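PDB 4UZG: surface protein SPB1 from Streptococcus agalactiae, which forms the backbone subunit of the group B streptococcus type 2b pilus and is probably joined covalently into the fibre by a sortase. Local coordinates for residues K4-Q8 with K9-V13; G74-A78 with T79-N83; A140-P143 with E144-N147; K242-L245 with G246-L249. All blocks are in the same frame, centred on the assembly; numbering follows the deposited sequence.

Contact 1. Residues K4-Q8 with K9-V13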
loop_
_atom_site.group_PDB
_atom_site.type_symbol
_atom_site.label_atom_id
_atom_site.label_comp_id
_atom_site.label_asym_id
_atom_site.label_seq_id
_atom_site.Cartn_x
_atom_site.Cartn_y
_atom_site.Cartn_z
ATOM N N LYS A 4 -12.279 -5.231 5.684
ATOM C CA LYS A 4 -11.608 -4.344 4.752
ATOM C C LYS A 4 -10.236 -4.964 4.482
ATOM O O LYS A 4 -9.468 -5.198 5.421
ATOM C CB LYS A 4 -11.454 -2.921 5.289
ATOM C CG LYS A 4 -10.938 -1.945 4.239
ATOM C CD LYS A 4 -10.736 -0.513 4.759
ATOM C CE LYS A 4 -10.325 0.388 3.641
ATOM N NZ LYS A 4 -10.016 1.768 4.062
ATOM N N THR A 5 -9.950 -5.238 3.211
ATOM C CA THR A 5 -8.706 -5.899 2.820
ATOM C C THR A 5 -8.072 -5.201 1.627
ATOM O O THR A 5 -8.723 -4.399 0.945
ATOM C CB THR A 5 -8.965 -7.386 2.457
ATOM O OG1 THR A 5 -9.909 -7.459 1.390
ATOM C CG2 THR A 5 -9.487 -8.177 3.637
ATOM N N VAL A 6 -6.792 -5.495 1.406
ATOM C CA VAL A 6 -6.063 -5.050 0.225
ATOM C C VAL A 6 -5.518 -6.271 -0.502
ATOM O O VAL A 6 -5.382 -7.348 0.097
ATOM C CB VAL A 6 -4.946 -4.038 0.548
ATOM C CG1 VAL A 6 -5.586 -2.764 1.063
ATOM C CG2 VAL A 6 -3.943 -4.597 1.539
ATOM N N ASP A 7 -5.145 -6.092 -1.769
ATOM C CA ASP A 7 -4.796 -7.202 -2.618
ATOM C C ASP A 7 -3.375 -7.726 -2.464
ATOM O O ASP A 7 -3.104 -8.824 -2.933
ATOM C CB ASP A 7 -5.104 -6.906 -4.096
ATOM C CG ASP A 7 -4.274 -5.797 -4.710
ATOM O OD1 ASP A 7 -4.028 -4.753 -4.094
ATOM O OD2 ASP A 7 -3.902 -5.969 -5.870
ATOM N N GLN A 8 -2.475 -6.971 -1.844
ATOM C CA GLN A 8 -1.086 -7.412 -1.673
ATOM C C GLN A 8 -0.648 -7.156 -0.253
ATOM O O GLN A 8 -1.070 -6.180 0.382
ATOM C CB GLN A 8 -0.136 -6.652 -2.611
ATOM C CG GLN A 8 -0.444 -6.893 -4.091
ATOM C CD GLN A 8 0.078 -8.224 -4.584
ATOM O OE1 GLN A 8 1.268 -8.417 -4.663
ATOM N NE2 GLN A 8 -0.812 -9.150 -4.910
ATOM N N LYS A 9 0.278 -7.977 0.238
ATOM C CA LYS A 9 0.832 -7.802 1.567
ATOM C C LYS A 9 1.685 -6.536 1.691
ATOM O O LYS A 9 1.748 -5.924 2.754
ATOM C CB LYS A 9 1.662 -9.028 1.956
ATOM C CG LYS A 9 0.854 -10.295 2.117
ATOM C CD LYS A 9 1.759 -11.502 2.430
ATOM C CE LYS A 9 2.728 -11.867 1.269
ATOM N NZ LYS A 9 2.062 -12.422 0.039
ATOM N N THR A 10 2.375 -6.176 0.610
ATOM C CA THR A 10 3.195 -4.965 0.549
ATOM C C THR A 10 3.136 -4.402 -0.849
ATOM O O THR A 10 2.747 -5.086 -1.808
ATOM C CB THR A 10 4.674 -5.223 0.922
ATOM O OG1 THR A 10 5.253 -6.094 -0.042
ATOM C CG2 THR A 10 4.832 -5.810 2.294
ATOM N N TYR A 11 3.571 -3.154 -0.967
ATOM C CA TYR A 11 3.558 -2.399 -2.209
ATOM C C TYR A 11 4.818 -1.565 -2.316
ATOM O O TYR A 11 5.451 -1.255 -1.314
ATOM C CB TYR A 11 2.366 -1.427 -2.230
ATOM C CG TYR A 11 1.023 -2.100 -2.185
ATOM C CD1 TYR A 11 0.385 -2.500 -3.345
ATOM C CD2 TYR A 11 0.383 -2.341 -0.979
ATOM C CE1 TYR A 11 -0.854 -3.136 -3.298
ATOM C CE2 TYR A 11 -0.856 -2.967 -0.923
ATOM C CZ TYR A 11 -1.465 -3.367 -2.076
ATOM O OH TYR A 11 -2.690 -3.983 -1.968
ATOM N N SER A 12 5.151 -1.164 -3.529
ATOM C CA SER A 12 6.082 -0.063 -3.757
ATOM C C SER A 12 5.299 1.228 -3.933
ATOM O O SER A 12 4.178 1.244 -4.449
ATOM C CB SER A 12 6.938 -0.278 -5.005
ATOM O OG SER A 12 7.893 -1.293 -4.791
ATOM N N VAL A 13 5.913 2.338 -3.513
ATOM C CA VAL A 13 5.376 3.661 -3.783
ATOM C C VAL A 13 5.065 3.789 -5.274
ATOM O O VAL A 13 5.861 3.394 -6.128
ATOM C CB VAL A 13 6.351 4.727 -3.255
ATOM C CG1 VAL A 13 6.023 6.104 -3.807
ATOM C CG2 VAL A 13 6.328 4.734 -1.727
#
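The CB of Gln8 lies over one face of the Tyr11 ring, 4.0 Å from its centroid, in a CH-pi contact. The two residues belong to the turn that leads out of edge strand 4-6 of the large mixed beta sheet. The backbone arches outward over Gln8 and Lys9, and the Tyr11 side chain runs back beneath the arch toward Asp7. Its hydroxyl donates to OD1 of Asp7, and the OH to OD1 distance is 2.6 Å. The hydroxyl reaches this oxygen from above the carboxylate plane, 36° out of it. OD1 itself lies at the ring edge, near the ring plane. Asp7 has its CG between the backbone N and the carbonyl carbon (chi1 66°), which turns the carboxylate toward the tyrosine. OD1 takes a second hydrogen bond from the backbone N of Lys18, on strand 16-26. The Tyr11 hydroxyl is also an acceptor. Gln8 N donates to Tyr11 OH over 3.0 Å, with a bent N-H...O angle of 141°. One phenolic oxygen thus ties both a side chain and a backbone amide of the turn. The Gln8 amide leads away from the ring. Its NE2 makes a weak bond back to Asp7 O, while OE1 meets Lys232 NZ, in the loop between strands 225-231 and 234-240. Val6 comes up at the ring edge and begins an apolar patch that Val17 and Leu131 extend around the tyrosine. Val6 CG2 lies 4.3 Å from Tyr11 CE2, and Val6 CB is 3.4 Å from Tyr11 OH.

Contact 2. Residues G74-A78 with T79-N83; sequences GSEKA and TGKYN
Bends at chi2 (-55°) and chi3 (-64°) curl the Lys81 side chain over the loop 74-78, while Glu76 folds at chi2 to meet it. A type II beta turn from Ala78 to Lys81 closes this loop, which joins strand 68-73 to strand 81-87. Gly80 takes the third position of the turn with a positive phi. The turn bond, Lys81 N to Ala78 O, is long and weak at 3.5 Å. Lys81 CG rests on Ala78 O, and its chain crosses that of Glu76 at an oblique angle. The lysine CE sits 3.8 Å from Gly74 CA, where there is no side chain to hinder it. CE is also 3.8 Å from Glu76 CD. The opposite charges do not form a salt bridge, since OE2 of Glu76 and NZ of Lys81 remain 4.2 Å apart. A water accepts from Lys81 NZ at 2.7 Å and gives a weak bond to Glu76 OE2. The ammonium also bonds to Thr72 OG1 and Gln73 O, at the end of strand 68-73, which would spread its charge over several oxygens. The Tyr82 side chain leaves the backbone away from the loop and packs on Tyr57, Ile93 and Ile95. Its carbonyl stays on the loop side: Gly74 N donates to Tyr82 O over 2.8 Å, at an N-H...O angle of 158°.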
loop_
_atom_site.group_PDB
_atom_site.type_symbol
_atom_site.label_atom_id
_atom_site.label_comp_id
_atom_site.label_asym_id
_atom_site.label_seq_id
_atom_site.Cartn_x
_atom_site.Cartn_y
_atom_site.Cartn_z
ATOM N N GLY A 74 -26.251 6.635 -8.995
ATOM C CA GLY A 74 -27.386 7.540 -9.187
ATOM C C GLY A 74 -28.017 7.926 -7.857
ATOM O O GLY A 74 -27.811 7.251 -6.842
ATOM N N SER A 75 -28.801 9.008 -7.857
ATOM C CA SER A 75 -29.426 9.488 -6.615
ATOM C C SER A 75 -30.837 8.962 -6.380
ATOM O O SER A 75 -31.415 9.186 -5.304
ATOM C CB SER A 75 -29.463 11.012 -6.602
ATOM O OG SER A 75 -30.292 11.494 -7.641
ATOM N N GLU A 76 -31.399 8.274 -7.372
ATOM C CA GLU A 76 -32.754 7.744 -7.241
ATOM C C GLU A 76 -32.867 6.603 -6.225
ATOM O O GLU A 76 -31.950 5.763 -6.064
ATOM C CB GLU A 76 -33.339 7.312 -8.596
ATOM C CG GLU A 76 -32.471 6.393 -9.437
ATOM C CD GLU A 76 -31.480 7.135 -10.337
ATOM O OE1 GLU A 76 -30.642 7.889 -9.818
ATOM O OE2 GLU A 76 -31.541 6.956 -11.572
ATOM N N LYS A 77 -33.990 6.618 -5.516
ATOM C CA LYS A 77 -34.310 5.622 -4.519
ATOM C C LYS A 77 -34.945 4.438 -5.241
ATOM O O LYS A 77 -36.172 4.285 -5.264
ATOM C CB LYS A 77 -35.279 6.223 -3.511
ATOM C CG LYS A 77 -35.438 5.452 -2.238
ATOM C CD LYS A 77 -36.575 6.042 -1.410
ATOM C CE LYS A 77 -36.648 5.389 -0.035
ATOM N NZ LYS A 77 -35.760 6.060 0.930
ATOM N N ALA A 78 -34.096 3.608 -5.842
ATOM C CA ALA A 78 -34.547 2.572 -6.762
ATOM C C ALA A 78 -33.590 1.385 -6.771
ATOM O O ALA A 78 -32.398 1.511 -6.452
ATOM C CB ALA A 78 -34.695 3.131 -8.168
ATOM N N THR A 79 -34.127 0.223 -7.152
ATOM C CA THR A 79 -33.340 -0.982 -7.201
ATOM C C THR A 79 -32.146 -0.837 -8.147
ATOM O O THR A 79 -32.198 -0.149 -9.171
ATOM C CB THR A 79 -34.211 -2.191 -7.601
ATOM O OG1 THR A 79 -33.494 -3.393 -7.321
ATOM C CG2 THR A 79 -34.644 -2.151 -9.062
ATOM N N GLY A 80 -31.031 -1.442 -7.756
ATOM C CA GLY A 80 -29.866 -1.477 -8.604
ATOM C C GLY A 80 -28.990 -0.246 -8.559
ATOM O O GLY A 80 -28.074 -0.160 -9.376
ATOM N N LYS A 81 -29.255 0.681 -7.646
ATOM C CA LYS A 81 -28.564 1.980 -7.596
ATOM C C LYS A 81 -27.703 2.168 -6.355
ATOM O O LYS A 81 -27.972 1.578 -5.299
ATOM C CB LYS A 81 -29.597 3.128 -7.669
ATOM C CG LYS A 81 -30.519 3.113 -8.870
ATOM C CD LYS A 81 -29.766 3.088 -10.185
ATOM C CE LYS A 81 -28.942 4.340 -10.415
ATOM N NZ LYS A 81 -28.297 4.324 -11.767
ATOM N N TYR A 82 -26.723 3.058 -6.469
ATOM C CA TYR A 82 -26.047 3.592 -5.295
ATOM C C TYR A 82 -25.734 5.050 -5.537
ATOM O O TYR A 82 -25.420 5.438 -6.655
ATOM C CB TYR A 82 -24.764 2.839 -4.937
ATOM C CG TYR A 82 -23.590 3.029 -5.880
ATOM C CD1 TYR A 82 -23.438 2.229 -7.006
ATOM C CD2 TYR A 82 -22.624 3.986 -5.630
ATOM C CE1 TYR A 82 -22.361 2.394 -7.863
ATOM C CE2 TYR A 82 -21.537 4.148 -6.471
ATOM C CZ TYR A 82 -21.403 3.355 -7.584
ATOM O OH TYR A 82 -20.300 3.534 -8.400
ATOM N N ASN A 83 -25.797 5.841 -4.471
ATOM C CA ASN A 83 -25.398 7.235 -4.513
ATOM C C ASN A 83 -23.979 7.370 -3.995
ATOM O O ASN A 83 -23.558 6.619 -3.121
ATOM C CB ASN A 83 -26.376 8.044 -3.658
ATOM C CG ASN A 83 -26.084 9.489 -3.699
ATOM O OD1 ASN A 83 -26.398 10.145 -4.667
ATOM N ND2 ASN A 83 -25.393 9.994 -2.667
HETATM O O HOH W 1 -30.323 4.422 -13.543
#

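Contact 3. Residues A140-P143 with E144-N147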
loop_
_atom_site.group_PDB
_atom_site.type_symbol
_atom_site.label_atom_id
_atom_site.label_comp_id
_atom_site.label_asym_id
_atom_site.label_seq_id
_atom_site.Cartn_x
_atom_site.Cartn_y
_atom_site.Cartn_z
ATOM N N ALA A 140 4.971 -2.052 11.973
ATOM C CA ALA A 140 4.417 -1.589 13.244
ATOM C C ALA A 140 3.016 -1.008 13.074
ATOM O O ALA A 140 2.451 -0.999 11.986
ATOM C CB ALA A 140 5.343 -0.552 13.853
ATOM N N ASP A 141 2.439 -0.538 14.172
ATOM C CA ASP A 141 1.175 0.172 14.096
ATOM C C ASP A 141 1.412 1.479 13.362
ATOM O O ASP A 141 2.219 2.296 13.800
ATOM C CB ASP A 141 0.639 0.475 15.493
ATOM C CG ASP A 141 0.205 -0.766 16.239
ATOM O OD1 ASP A 141 -0.039 -1.810 15.599
ATOM O OD2 ASP A 141 0.093 -0.685 17.477
ATOM N N LEU A 142 0.718 1.662 12.244
ATOM C CA LEU A 142 0.899 2.836 11.378
ATOM C C LEU A 142 -0.467 3.437 11.037
ATOM O O LEU A 142 -1.038 3.191 9.953
ATOM C CB LEU A 142 1.667 2.474 10.098
ATOM C CG LEU A 142 3.092 1.957 10.291
ATOM C CD1 LEU A 142 3.645 1.519 8.965
ATOM C CD2 LEU A 142 3.966 3.031 10.920
ATOM N N PRO A 143 -1.005 4.241 11.959
ATOM C CA PRO A 143 -2.301 4.866 11.670
ATOM C C PRO A 143 -2.280 5.697 10.393
ATOM O O PRO A 143 -3.287 5.807 9.717
ATOM C CB PRO A 143 -2.562 5.758 12.908
ATOM C CG PRO A 143 -1.669 5.232 13.973
ATOM C CD PRO A 143 -0.513 4.539 13.318
ATOM N N GLU A 144 -1.135 6.283 10.069
ATOM C CA GLU A 144 -1.028 7.135 8.885
ATOM C C GLU A 144 -1.208 6.372 7.585
ATOM O O GLU A 144 -1.538 6.989 6.582
ATOM C CB GLU A 144 0.335 7.837 8.847
ATOM C CG GLU A 144 0.819 8.355 10.184
ATOM C CD GLU A 144 1.809 7.418 10.866
ATOM O OE1 GLU A 144 1.459 6.271 11.189
ATOM O OE2 GLU A 144 2.959 7.836 11.093
ATOM N N ASN A 145 -0.990 5.056 7.609
ATOM C CA ASN A 145 -1.124 4.215 6.428
ATOM C C ASN A 145 -2.471 3.479 6.408
ATOM O O ASN A 145 -2.698 2.615 5.558
ATOM C CB ASN A 145 -0.030 3.137 6.423
ATOM C CG ASN A 145 1.374 3.638 6.070
ATOM O OD1 ASN A 145 1.741 4.789 6.257
ATOM N ND2 ASN A 145 2.184 2.701 5.635
ATOM N N THR A 146 -3.366 3.806 7.343
ATOM C CA THR A 146 -4.573 3.015 7.599
ATOM C C THR A 146 -5.807 3.758 7.142
ATOM O O THR A 146 -5.913 4.975 7.323
ATOM C CB THR A 146 -4.626 2.686 9.106
ATOM O OG1 THR A 146 -3.452 1.940 9.460
ATOM C CG2 THR A 146 -5.836 1.848 9.493
ATOM N N ASN A 147 -6.750 3.021 6.565
ATOM C CA ASN A 147 -8.078 3.564 6.344
ATOM C C ASN A 147 -9.090 2.782 7.143
ATOM O O ASN A 147 -8.830 1.652 7.584
ATOM C CB ASN A 147 -8.496 3.501 4.893
ATOM C CG ASN A 147 -8.680 2.110 4.429
ATOM O OD1 ASN A 147 -7.776 1.290 4.382
#
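Leu142 O sits at the tight centre of this 3-10 turn and accepts two hydrogen bonds across it. Asn145 N reaches it from one face of the carbonyl plane at 3.0 Å. Thr146 OG1 reaches the same Leu142 O from the opposite face at 2.8 Å. Neither donor lies on a lone pair; both stand well above the plane. The next carbonyl repeats the winding, with Thr146 N donating to Pro143 O over 3.1 Å at an N-H...O angle of 154°. The threonine hydroxyl lies beside its backbone N and anti to the carbonyl carbon (chi1 -60°), which points it back into the turn. It also bonds to OG1 of Thr165. The more closely packed side is completed by Leu142 and the buried Asn145, whose side chains run alongside each other in the same direction. Leu142 CD1 comes within 3.8 Å of Asn145 ND2. That amide nitrogen is well satisfied, by Lys136 O and Val166 O, and so ties the turn to an earlier part of its own loop and to the residue that follows strand 162-165. The outer side is looser. Pro143 is exposed, and Glu144 lies alongside its ring. A bend at chi2 (98°) folds the Glu144 carboxylate back, and OE1 ends 3.4 Å from Pro143 CD. OE1 makes no hydrogen bond to the proline, whose nitrogen has no hydrogen to offer. The turn leads directly into strand 146-153. That strand runs antiparallel to edge strand 162-165, where Asn147 pairs with Val164, and on its other flank lies strand 37-43.

Contact 4. Residues K242-L245 with G246-L249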
loop_
_atom_site.group_PDB
_atom_site.type_symbol
_atom_site.label_atom_id
_atom_site.label_comp_id
_atom_site.label_asym_id
_atom_site.label_seq_id
_atom_site.Cartn_x
_atom_site.Cartn_y
_atom_site.Cartn_z
ATOM N N LYS A 242 30.294 3.263 -8.434
ATOM C CA LYS A 242 31.539 3.990 -8.161
ATOM C C LYS A 242 31.938 3.655 -6.733
ATOM O O LYS A 242 31.134 3.802 -5.815
ATOM C CB LYS A 242 31.370 5.502 -8.330
ATOM C CG LYS A 242 32.676 6.276 -8.175
ATOM C CD LYS A 242 32.508 7.781 -8.518
ATOM C CE LYS A 242 31.979 8.652 -7.332
ATOM N NZ LYS A 242 32.155 10.201 -7.470
ATOM N N ALA A 243 33.165 3.181 -6.541
ATOM C CA ALA A 243 33.656 2.912 -5.206
ATOM C C ALA A 243 34.030 4.225 -4.505
ATOM O O ALA A 243 34.299 5.230 -5.165
ATOM C CB ALA A 243 34.861 1.988 -5.273
ATOM N N PRO A 244 34.078 4.224 -3.161
ATOM C CA PRO A 244 34.639 5.388 -2.477
ATOM C C PRO A 244 36.057 5.636 -2.938
ATOM O O PRO A 244 36.744 4.743 -3.450
ATOM C CB PRO A 244 34.612 4.999 -0.980
ATOM C CG PRO A 244 33.643 3.888 -0.892
ATOM C CD PRO A 244 33.742 3.166 -2.212
ATOM N N LEU A 245 36.488 6.869 -2.762
ATOM C CA LEU A 245 37.787 7.298 -3.207
ATOM C C LEU A 245 38.888 6.367 -2.695
ATOM O O LEU A 245 39.026 6.171 -1.496
ATOM C CB LEU A 245 38.025 8.712 -2.684
ATOM C CG LEU A 245 39.344 9.383 -3.042
ATOM C CD1 LEU A 245 39.433 9.639 -4.517
ATOM C CD2 LEU A 245 39.501 10.692 -2.281
ATOM N N GLY A 246 39.691 5.815 -3.606
ATOM C CA GLY A 246 40.788 4.936 -3.238
ATOM C C GLY A 246 40.463 3.458 -3.123
ATOM O O GLY A 246 41.375 2.656 -2.886
ATOM N N TYR A 247 39.194 3.096 -3.289
ATOM C CA TYR A 247 38.740 1.716 -3.190
ATOM C C TYR A 247 38.522 1.099 -4.567
ATOM O O TYR A 247 38.266 1.807 -5.546
ATOM C CB TYR A 247 37.463 1.660 -2.337
ATOM C CG TYR A 247 37.750 1.943 -0.881
ATOM C CD1 TYR A 247 37.959 3.227 -0.422
ATOM C CD2 TYR A 247 37.872 0.901 0.029
ATOM C CE1 TYR A 247 38.271 3.465 0.898
ATOM C CE2 TYR A 247 38.174 1.139 1.348
ATOM C CZ TYR A 247 38.380 2.420 1.785
ATOM O OH TYR A 247 38.707 2.707 3.100
ATOM N N ASN A 248 38.614 -0.223 -4.645
ATOM C CA ASN A 248 38.379 -0.926 -5.900
ATOM C C ASN A 248 36.886 -1.140 -6.160
ATOM O O ASN A 248 36.149 -1.482 -5.252
ATOM C CB ASN A 248 39.071 -2.280 -5.883
ATOM C CG ASN A 248 40.575 -2.162 -5.865
ATOM O OD1 ASN A 248 41.148 -1.226 -6.433
ATOM N ND2 ASN A 248 41.227 -3.100 -5.197
ATOM N N LEU A 249 36.435 -0.948 -7.392
ATOM C CA LEU A 249 35.042 -1.193 -7.747
ATOM C C LEU A 249 34.667 -2.650 -7.539
ATOM O O LEU A 249 35.347 -3.539 -8.028
ATOM C CB LEU A 249 34.798 -0.814 -9.203
ATOM C CG LEU A 249 33.353 -0.869 -9.690
ATOM C CD1 LEU A 249 32.457 0.104 -8.895
ATOM C CD2 LEU A 249 33.329 -0.545 -11.185
#
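Pro244 O accepts the turn-closing bond from Tyr247 N, 3.0 Å away, with an N-H...O angle of 157°. The same oxygen lies at the edge of the Tyr247 ring, in its plane, so the residue meets it with both backbone and ring. The four residues from Pro244 to Tyr247 form a type II beta turn. Gly246 fills the third position with a positive phi, which suits glycine. Leu245 O also approaches the ring edge, 3.3 Å from Tyr247 CD1. The proline ring crosses the tyrosine at a slant, with Pro244 CB 3.8 Å from Tyr247 CD1. CG of Tyr247 lies beside its backbone N (chi1 -70°), and this brings the aromatic ring back against the proline. Ala243 adds a small apolar contact between the two arms. Its CB stands 3.9 Å from Tyr247 CB and 3.4 Å from Tyr247 O. Farther from the bend, Leu249 CD1 lies over the backbone, 3.9 Å from Ala243 N. The two arms run nearly antiparallel, at 163°, yet the turn-closing bond is the one hydrogen bond between them. The Tyr247 hydroxyl is held by OD2 of Asp177, at the end of strand 169-177. Leu184 packs on both Pro244 and Tyr247. The turn lies within the prealbumin-like domain, after strand 234-240 and before strand 254-258. Backbone hydrogen bonds between Gly246 and Gly282 and between Asn248 and Asn280 set it beside the segment that follows strand 273-279.

Contacts 1 and 3 are joined covalently. Lys4 NZ is linked to Asn147 CG, an isopeptide bond of the kind that stabilises many Gram-positive pilins, so edge strand 4-6 is tied to strand 146-153; Asp42 adds a weak hydrogen bond to the lysine nitrogen. The centres of these contacts are 13 Å apart. Contact 2 reaches the same sheet but lies about 31 Å from contact 1, centre to centre. Contact 4 belongs to the prealbumin-like domain, and its centre is about 67 Å from that of contact 2, on the opposite side of the chain's centre. Bound calcium ions lie about 10 Å from the Tyr11 side chain and about 11 Å from Gly80.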